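Local atomic coordinates of probable chitinase A (Chromobacterium violaceum, PDB entry 4TX8), a protein that probably binds chitin and hydrolyses it as an endochitinase, and carries bound calcium and magnesium ions. Residues T194-F199 with V232-S237; P256-V261 with G297-P302; M322-F327 with D343-G348. All coordinates share one frame; numbering follows the deposited sequence. Where two conformers were deposited one is given.

Interaction 1: residues T194-F199 with V232-S237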
# COMPACT_ATOMS: atom_id res chain seq x y z
N THR A 194 -22.69 -19.09 -0.87
CA THR A 194 -22.59 -19.25 0.58
C THR A 194 -21.33 -18.59 1.13
O THR A 194 -21.34 -17.99 2.20
CB THR A 194 -22.58 -20.74 0.98
OG1 THR A 194 -23.59 -21.44 0.24
CG2 THR A 194 -22.83 -20.89 2.47
N GLN A 195 -20.24 -18.71 0.38
CA GLN A 195 -18.97 -18.13 0.81
C GLN A 195 -19.01 -16.62 0.66
O GLN A 195 -18.47 -15.89 1.50
CB GLN A 195 -17.82 -18.74 0.02
CG GLN A 195 -17.64 -20.23 0.28
CD GLN A 195 -16.56 -20.86 -0.57
OE1 GLN A 195 -16.19 -20.32 -1.61
NE2 GLN A 195 -16.06 -22.01 -0.13
N VAL A 196 -19.66 -16.15 -0.40
CA VAL A 196 -19.88 -14.73 -0.62
C VAL A 196 -20.60 -14.11 0.58
O VAL A 196 -20.19 -13.07 1.09
CB VAL A 196 -20.69 -14.47 -1.90
CG1 VAL A 196 -21.16 -13.01 -1.96
CG2 VAL A 196 -19.87 -14.82 -3.14
N GLN A 197 -21.65 -14.78 1.05
CA GLN A 197 -22.41 -14.29 2.18
C GLN A 197 -21.58 -14.25 3.47
O GLN A 197 -21.68 -13.30 4.24
CB GLN A 197 -23.67 -15.13 2.39
CG GLN A 197 -24.71 -14.93 1.29
CD GLN A 197 -25.05 -13.47 1.08
OE1 GLN A 197 -24.85 -12.92 -0.00
NE2 GLN A 197 -25.58 -12.83 2.12
N ASN A 198 -20.76 -15.28 3.68
CA ASN A 198 -19.88 -15.31 4.85
C ASN A 198 -18.86 -14.18 4.79
O ASN A 198 -18.55 -13.55 5.80
CB ASN A 198 -19.16 -16.66 4.95
CG ASN A 198 -20.09 -17.79 5.37
OD1 ASN A 198 -21.16 -17.55 5.92
ND2 ASN A 198 -19.67 -19.02 5.11
N PHE A 199 -18.34 -13.94 3.59
CA PHE A 199 -17.42 -12.83 3.32
C PHE A 199 -18.06 -11.51 3.70
O PHE A 199 -17.52 -10.75 4.50
CB PHE A 199 -17.02 -12.84 1.84
CG PHE A 199 -16.06 -11.74 1.45
CD1 PHE A 199 -16.52 -10.50 1.05
CD2 PHE A 199 -14.70 -11.98 1.44
CE1 PHE A 199 -15.65 -9.50 0.67
CE2 PHE A 199 -13.81 -10.98 1.06
CZ PHE A 199 -14.29 -9.74 0.67
N VAL A 232 -13.41 -14.15 -9.54
CA VAL A 232 -13.40 -12.86 -10.24
C VAL A 232 -14.77 -12.18 -10.18
O VAL A 232 -14.88 -11.01 -9.82
CB VAL A 232 -12.98 -13.03 -11.70
CG1 VAL A 232 -13.11 -11.71 -12.45
CG2 VAL A 232 -11.55 -13.56 -11.79
N SER A 233 -15.82 -12.93 -10.52
CA SER A 233 -17.19 -12.41 -10.46
C SER A 233 -17.68 -12.28 -9.02
O SER A 233 -18.32 -11.29 -8.67
CB SER A 233 -18.14 -13.31 -11.24
OG SER A 233 -17.86 -13.27 -12.63
N ASN A 234 -17.39 -13.28 -8.20
CA ASN A 234 -17.90 -13.32 -6.84
C ASN A 234 -17.31 -12.23 -5.95
O ASN A 234 -17.98 -11.75 -5.04
CB ASN A 234 -17.65 -14.69 -6.22
CG ASN A 234 -18.45 -15.79 -6.90
OD1 ASN A 234 -19.44 -15.53 -7.57
ND2 ASN A 234 -18.02 -17.03 -6.71
N LEU A 235 -16.07 -11.84 -6.22
CA LEU A 235 -15.42 -10.80 -5.43
C LEU A 235 -16.09 -9.44 -5.65
O LEU A 235 -16.34 -8.70 -4.70
CB LEU A 235 -13.93 -10.71 -5.76
CG LEU A 235 -13.10 -9.67 -5.00
CD1 LEU A 235 -13.24 -9.86 -3.49
CD2 LEU A 235 -11.63 -9.73 -5.41
N VAL A 236 -16.39 -9.13 -6.91
CA VAL A 236 -17.08 -7.89 -7.24
C VAL A 236 -18.46 -7.84 -6.58
O VAL A 236 -18.85 -6.83 -6.00
CB VAL A 236 -17.25 -7.73 -8.77
CG1 VAL A 236 -18.16 -6.56 -9.09
CG2 VAL A 236 -15.89 -7.54 -9.43
N SER A 237 -19.18 -8.96 -6.66
CA SER A 237 -20.50 -9.06 -6.05
C SER A 237 -20.40 -8.91 -4.53
O SER A 237 -21.23 -8.24 -3.91
CB SER A 237 -21.14 -10.40 -6.41
OG SER A 237 -22.41 -10.54 -5.78
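Val-196 and Asn-234 make the closest backbone approach between segments 194-199 and 232-237, on helices 193-210 and 230-246, and their CA atoms lie 6.7 Å apart. The apolar part of the contact has two pieces. In the first, Val-196 extends CG2 onto the aliphatic base of Asn-234, with CG2 to Asn-234 CB at 3.8 Å. The same methyl reaches Asn-234 CG at 4.1 Å, and the two side chains run at roughly a right angle to one another. CG1 of Val-196 stands anti to the backbone N (chi1 168°), which leaves CG2, set beside that N, as the branch that touches. In the second piece, Phe-199 CZ meets Leu-235 CD1 at 4.3 Å, the methyl approaching the ring obliquely. Ala-238, further along helix 230-246, adds to the packing against both Val-196 and Phe-199.

No hydrogen bond joins the two segments, so the polar evidence lies around them. Asn-234 ND2 donates to the carbonyl O of Leu-190, in the loop that leads into helix 193-210. Ser-237 OG is hydrogen-bonded to OE1 of Gln-241, one turn on in its own helix.

These are successive helices on the outside of the parallel (beta/alpha)8 barrel, following strands 176-182 and 214-218. With 162 Å² buried in total, dispersion between methyl, methylene and ring carbons accounts for the direct contact. Asn-234 takes part through carbon, presenting CB and CG to Val-196 while its ND2 is bonded to Leu-190 O.

Interaction 2: residues P256-V261 with G297-P302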
# COMPACT_ATOMS: atom_id res chain seq x y z
N PRO A 256 -3.16 -4.66 -6.58
CA PRO A 256 -2.68 -5.84 -7.31
C PRO A 256 -1.31 -5.61 -7.94
O PRO A 256 -0.95 -4.47 -8.25
CB PRO A 256 -3.75 -6.05 -8.38
CG PRO A 256 -4.28 -4.69 -8.63
CD PRO A 256 -4.12 -3.88 -7.38
N GLU A 257 -0.55 -6.68 -8.12
CA GLU A 257 0.73 -6.62 -8.81
C GLU A 257 0.49 -6.40 -10.30
O GLU A 257 -0.52 -6.86 -10.83
CB GLU A 257 1.53 -7.91 -8.56
CG GLU A 257 1.67 -8.22 -7.08
CD GLU A 257 2.31 -9.56 -6.81
OE1 GLU A 257 3.31 -9.91 -7.47
OE2 GLU A 257 1.80 -10.28 -5.92
N HIS A 258 1.40 -5.70 -10.97
CA HIS A 258 1.09 -5.23 -12.32
C HIS A 258 0.84 -6.33 -13.38
O HIS A 258 0.12 -6.07 -14.34
CB HIS A 258 2.18 -4.25 -12.82
CG HIS A 258 3.51 -4.87 -13.13
ND1 HIS A 258 3.71 -5.70 -14.20
CD2 HIS A 258 4.72 -4.70 -12.54
CE1 HIS A 258 4.98 -6.06 -14.25
NE2 HIS A 258 5.62 -5.47 -13.25
N PRO A 259 1.38 -7.56 -13.20
CA PRO A 259 0.94 -8.57 -14.17
C PRO A 259 -0.57 -8.82 -14.17
O PRO A 259 -1.12 -9.17 -15.21
CB PRO A 259 1.69 -9.83 -13.73
CG PRO A 259 2.92 -9.32 -13.07
CD PRO A 259 2.49 -8.06 -12.36
N TYR A 260 -1.22 -8.63 -13.03
CA TYR A 260 -2.66 -8.85 -12.92
C TYR A 260 -3.47 -7.74 -13.59
O TYR A 260 -4.67 -7.91 -13.84
CB TYR A 260 -3.09 -8.96 -11.45
CG TYR A 260 -2.60 -10.19 -10.74
CD1 TYR A 260 -1.30 -10.26 -10.23
CD2 TYR A 260 -3.43 -11.29 -10.56
CE1 TYR A 260 -0.85 -11.39 -9.57
CE2 TYR A 260 -2.99 -12.42 -9.90
CZ TYR A 260 -1.70 -12.47 -9.41
OH TYR A 260 -1.26 -13.60 -8.76
N VAL A 261 -2.82 -6.62 -13.87
CA VAL A 261 -3.52 -5.46 -14.43
C VAL A 261 -2.96 -5.08 -15.80
O VAL A 261 -3.47 -5.53 -16.83
CB VAL A 261 -3.45 -4.26 -13.47
CG1 VAL A 261 -4.30 -3.10 -13.99
CG2 VAL A 261 -3.93 -4.67 -12.09
N GLY A 297 9.58 -7.37 -12.11
CA GLY A 297 10.35 -6.94 -13.26
C GLY A 297 9.74 -5.74 -13.96
O GLY A 297 8.88 -5.05 -13.39
N GLY A 298 10.16 -5.51 -15.20
CA GLY A 298 9.75 -4.35 -15.96
C GLY A 298 8.32 -4.42 -16.46
O GLY A 298 7.61 -5.40 -16.24
N LEU A 299 7.90 -3.37 -17.16
CA LEU A 299 6.52 -3.23 -17.59
C LEU A 299 6.41 -2.83 -19.06
O LEU A 299 7.01 -1.85 -19.48
CB LEU A 299 5.81 -2.19 -16.72
CG LEU A 299 4.35 -1.89 -17.06
CD1 LEU A 299 3.49 -3.10 -16.79
CD2 LEU A 299 3.87 -0.69 -16.25
N TYR A 300 5.64 -3.60 -19.82
CA TYR A 300 5.44 -3.28 -21.23
C TYR A 300 4.22 -2.38 -21.40
O TYR A 300 3.09 -2.78 -21.10
CB TYR A 300 5.28 -4.56 -22.06
CG TYR A 300 5.32 -4.33 -23.57
CD1 TYR A 300 4.20 -3.84 -24.25
CD2 TYR A 300 6.45 -4.62 -24.31
CE1 TYR A 300 4.23 -3.64 -25.62
CE2 TYR A 300 6.49 -4.42 -25.68
CZ TYR A 300 5.37 -3.93 -26.33
OH TYR A 300 5.39 -3.73 -27.69
N THR A 301 4.46 -1.16 -21.88
CA THR A 301 3.39 -0.19 -22.07
C THR A 301 3.32 0.24 -23.54
O THR A 301 4.26 -0.01 -24.30
CB THR A 301 3.60 1.06 -21.19
OG1 THR A 301 4.59 1.91 -21.79
CG2 THR A 301 4.04 0.66 -19.79
N PRO A 302 2.22 0.88 -23.94
CA PRO A 302 2.17 1.39 -25.32
C PRO A 302 2.94 2.69 -25.52
O PRO A 302 2.85 3.28 -26.60
CB PRO A 302 0.68 1.61 -25.56
CG PRO A 302 0.10 1.82 -24.21
CD PRO A 302 0.90 0.96 -23.28
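His-258 meets three consecutive residues, Gly-297, Gly-298 and Leu-299, with its imidazole ring. Its NE2 donates a hydrogen bond to Gly-297 O at 3.3 Å. The bond is long and moderately bent, 153° at the hydrogen, and the donor sits above the carbonyl plane, 50° out of it. The acceptor lies at the ring edge, near but tilted from the ring plane. Beside it, CE1 comes within 3.4 Å of Gly-298 O, a close approach of a ring carbon to a carbonyl oxygen. A methyl of Leu-299 rests obliquely against the ring, CD1 3.7 Å from ND1 and 4.1 Å from CG of His-258, and the leucine and histidine chains run antiparallel past one another.

Within its own loop the ring is backed by Pro-259, whose CD rests 3.2 Å above one face of the His-258 ring, away from its centre. A short 3-10 turn carries both residues, with Tyr-260 N bound to Glu-257 O at 2.9 Å. Farther out, Val-291 and Asn-296 also touch His-258, and Met-315 of helix 313-325 packs on His-258 and Leu-299 alike. Glu-257 OE1 takes a bond from Asn-296 ND2, and Glu-257 N bonds OE2 of the calcium ligand Glu-220.

Two loops that follow neighbouring barrel strands, 251-254 and 288-292, are thus joined by one directional bond from a side chain to the backbone, which requires a hydrogen on NE2, with van der Waals contact from the leucine methyl.

Interaction 3: residues M322-F327 with D343-G348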
# COMPACT_ATOMS: atom_id res chain seq x y z
N MET A 322 -1.58 4.00 -18.24
CA MET A 322 -2.39 2.90 -18.75
C MET A 322 -3.72 2.80 -18.00
O MET A 322 -4.76 2.55 -18.61
CB MET A 322 -1.63 1.58 -18.65
CG MET A 322 -0.44 1.49 -19.60
SD MET A 322 0.41 -0.09 -19.53
CE MET A 322 -0.88 -1.21 -20.09
N LEU A 323 -3.68 3.02 -16.69
CA LEU A 323 -4.89 2.93 -15.88
C LEU A 323 -5.83 4.12 -16.12
O LEU A 323 -7.04 3.99 -15.98
CB LEU A 323 -4.53 2.84 -14.40
CG LEU A 323 -4.05 1.46 -13.94
CD1 LEU A 323 -3.46 1.52 -12.55
CD2 LEU A 323 -5.20 0.46 -13.99
N ILE A 324 -5.26 5.26 -16.48
CA ILE A 324 -6.06 6.46 -16.70
C ILE A 324 -6.57 6.58 -18.14
O ILE A 324 -7.74 6.89 -18.36
CB ILE A 324 -5.27 7.73 -16.32
CG1 ILE A 324 -4.88 7.68 -14.84
CG2 ILE A 324 -6.09 8.98 -16.61
CD1 ILE A 324 -3.98 8.81 -14.40
N GLU A 325 -5.70 6.33 -19.12
CA GLU A 325 -6.10 6.45 -20.52
C GLU A 325 -6.87 5.22 -20.99
O GLU A 325 -7.72 5.31 -21.87
CB GLU A 325 -4.89 6.64 -21.44
CG GLU A 325 -3.74 7.45 -20.88
CD GLU A 325 -3.96 8.94 -20.99
OE1 GLU A 325 -5.10 9.37 -21.24
OE2 GLU A 325 -2.96 9.68 -20.83
N GLY A 326 -6.55 4.07 -20.41
CA GLY A 326 -7.09 2.82 -20.90
C GLY A 326 -6.13 2.18 -21.88
O GLY A 326 -5.18 2.82 -22.34
N PHE A 327 -6.37 0.92 -22.22
CA PHE A 327 -5.49 0.18 -23.11
C PHE A 327 -6.18 -1.07 -23.64
O PHE A 327 -7.09 -1.60 -23.01
CB PHE A 327 -4.19 -0.19 -22.40
CG PHE A 327 -4.38 -0.99 -21.14
CD1 PHE A 327 -4.56 -0.36 -19.92
CD2 PHE A 327 -4.37 -2.38 -21.19
CE1 PHE A 327 -4.73 -1.10 -18.76
CE2 PHE A 327 -4.54 -3.12 -20.03
CZ PHE A 327 -4.72 -2.49 -18.81
N ASP A 343 -8.08 10.68 -9.97
CA ASP A 343 -8.23 10.63 -8.51
C ASP A 343 -8.39 9.20 -8.00
O ASP A 343 -8.39 8.97 -6.79
CB ASP A 343 -9.41 11.49 -8.05
CG ASP A 343 -10.75 10.99 -8.57
OD1 ASP A 343 -11.27 9.99 -8.03
OD2 ASP A 343 -11.30 11.61 -9.50
N GLN A 344 -8.53 8.24 -8.91
CA GLN A 344 -8.67 6.83 -8.55
C GLN A 344 -7.38 6.06 -8.71
O GLN A 344 -7.34 4.84 -8.51
CB GLN A 344 -9.75 6.16 -9.41
CG GLN A 344 -11.17 6.62 -9.14
CD GLN A 344 -12.15 5.93 -10.06
OE1 GLN A 344 -12.17 6.20 -11.26
NE2 GLN A 344 -12.96 5.04 -9.51
N VAL A 345 -6.31 6.74 -9.11
CA VAL A 345 -5.07 6.06 -9.45
C VAL A 345 -3.88 6.59 -8.66
O VAL A 345 -3.66 7.80 -8.55
CB VAL A 345 -4.78 6.18 -10.96
CG1 VAL A 345 -3.51 5.41 -11.32
CG2 VAL A 345 -5.96 5.66 -11.78
N ALA A 346 -3.11 5.65 -8.11
CA ALA A 346 -1.86 5.96 -7.43
C ALA A 346 -0.85 4.88 -7.81
O ALA A 346 -1.23 3.88 -8.43
CB ALA A 346 -2.06 6.02 -5.92
N PHE A 347 0.42 5.05 -7.47
CA PHE A 347 1.37 3.98 -7.73
C PHE A 347 2.03 3.47 -6.45
O PHE A 347 2.33 4.23 -5.54
CB PHE A 347 2.44 4.42 -8.75
CG PHE A 347 3.18 5.68 -8.41
CD1 PHE A 347 4.23 5.67 -7.50
CD2 PHE A 347 2.87 6.88 -9.05
CE1 PHE A 347 4.93 6.83 -7.21
CE2 PHE A 347 3.56 8.04 -8.76
CZ PHE A 347 4.60 8.02 -7.84
N GLY A 348 2.22 2.15 -6.39
CA GLY A 348 2.81 1.49 -5.24
C GLY A 348 4.26 1.11 -5.42
O GLY A 348 4.64 0.50 -6.43
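A beta-alpha-beta crossover of the barrel supplies this contact: helix 313-325, which follows strand 288-292, lays Leu-323 and Ile-324 over Val-345 of the parallel strand 345-350. Both methyls of the valine are used. CG1, anti to the backbone N (chi1 -178°), lies 4.1 Å from Leu-323 CD1, and CG2, beside that N, lies 3.8 Å from Ile-324 CG1. Leu-323 CB faces the fork of the valine, 4.1 Å from CG2 and equally far from CG1. The two helix side chains therefore share one valine between them, each crossing it obliquely, and the contact is made wholly of carbon.

The CB of Leu-323 is directed at the strand, whereas Ile-324 reaches Val-345 by the CG1 methylene of its longer branch. CG1 of the isoleucine is anti to the carbonyl carbon (chi1 -60°), which brings that methylene to Val-345. CA atoms of Leu-323 and Val-345 are 7.2 Å apart, and 137 Å² is buried over both sides, a compact meeting at the last turn of the helix. Gly-326 then leaves the helical path at a positive phi of 94°.

From there the chain enters strand 326-328, paired with strand 336-338 in a small antiparallel sheet. Strand 288-292 flanks strand 345-350 and sends Val-291 against Leu-323, while Phe-347, two residues on from Val-345, packs between helices 313-325 and 363-375.

Interactions 2 and 3 adjoin, with centres 12 Å apart, and helix 313-325 links them. Val-261 CG1 packs on Leu-323 CD2 at 3.7 Å, and Thr-301 CG2 lies 3.7 Å from Met-322 SD, so the loops of interaction 2 lean on the helix end that packs on strand 345-350 in interaction 3. Interaction 1 touches neither, its centre about 26 Å and 25 Å from theirs. Each has one side chain within about 12 Å of the bound calcium: Leu-235 at about 11, His-258 at 10 and Leu-323 at 12 Å. Asp-218, Glu-220 and Ala-255 bind the ion; the first two belong to the DGxDxDxE signature of family 18, so the calcium probably occupies the catalytic region.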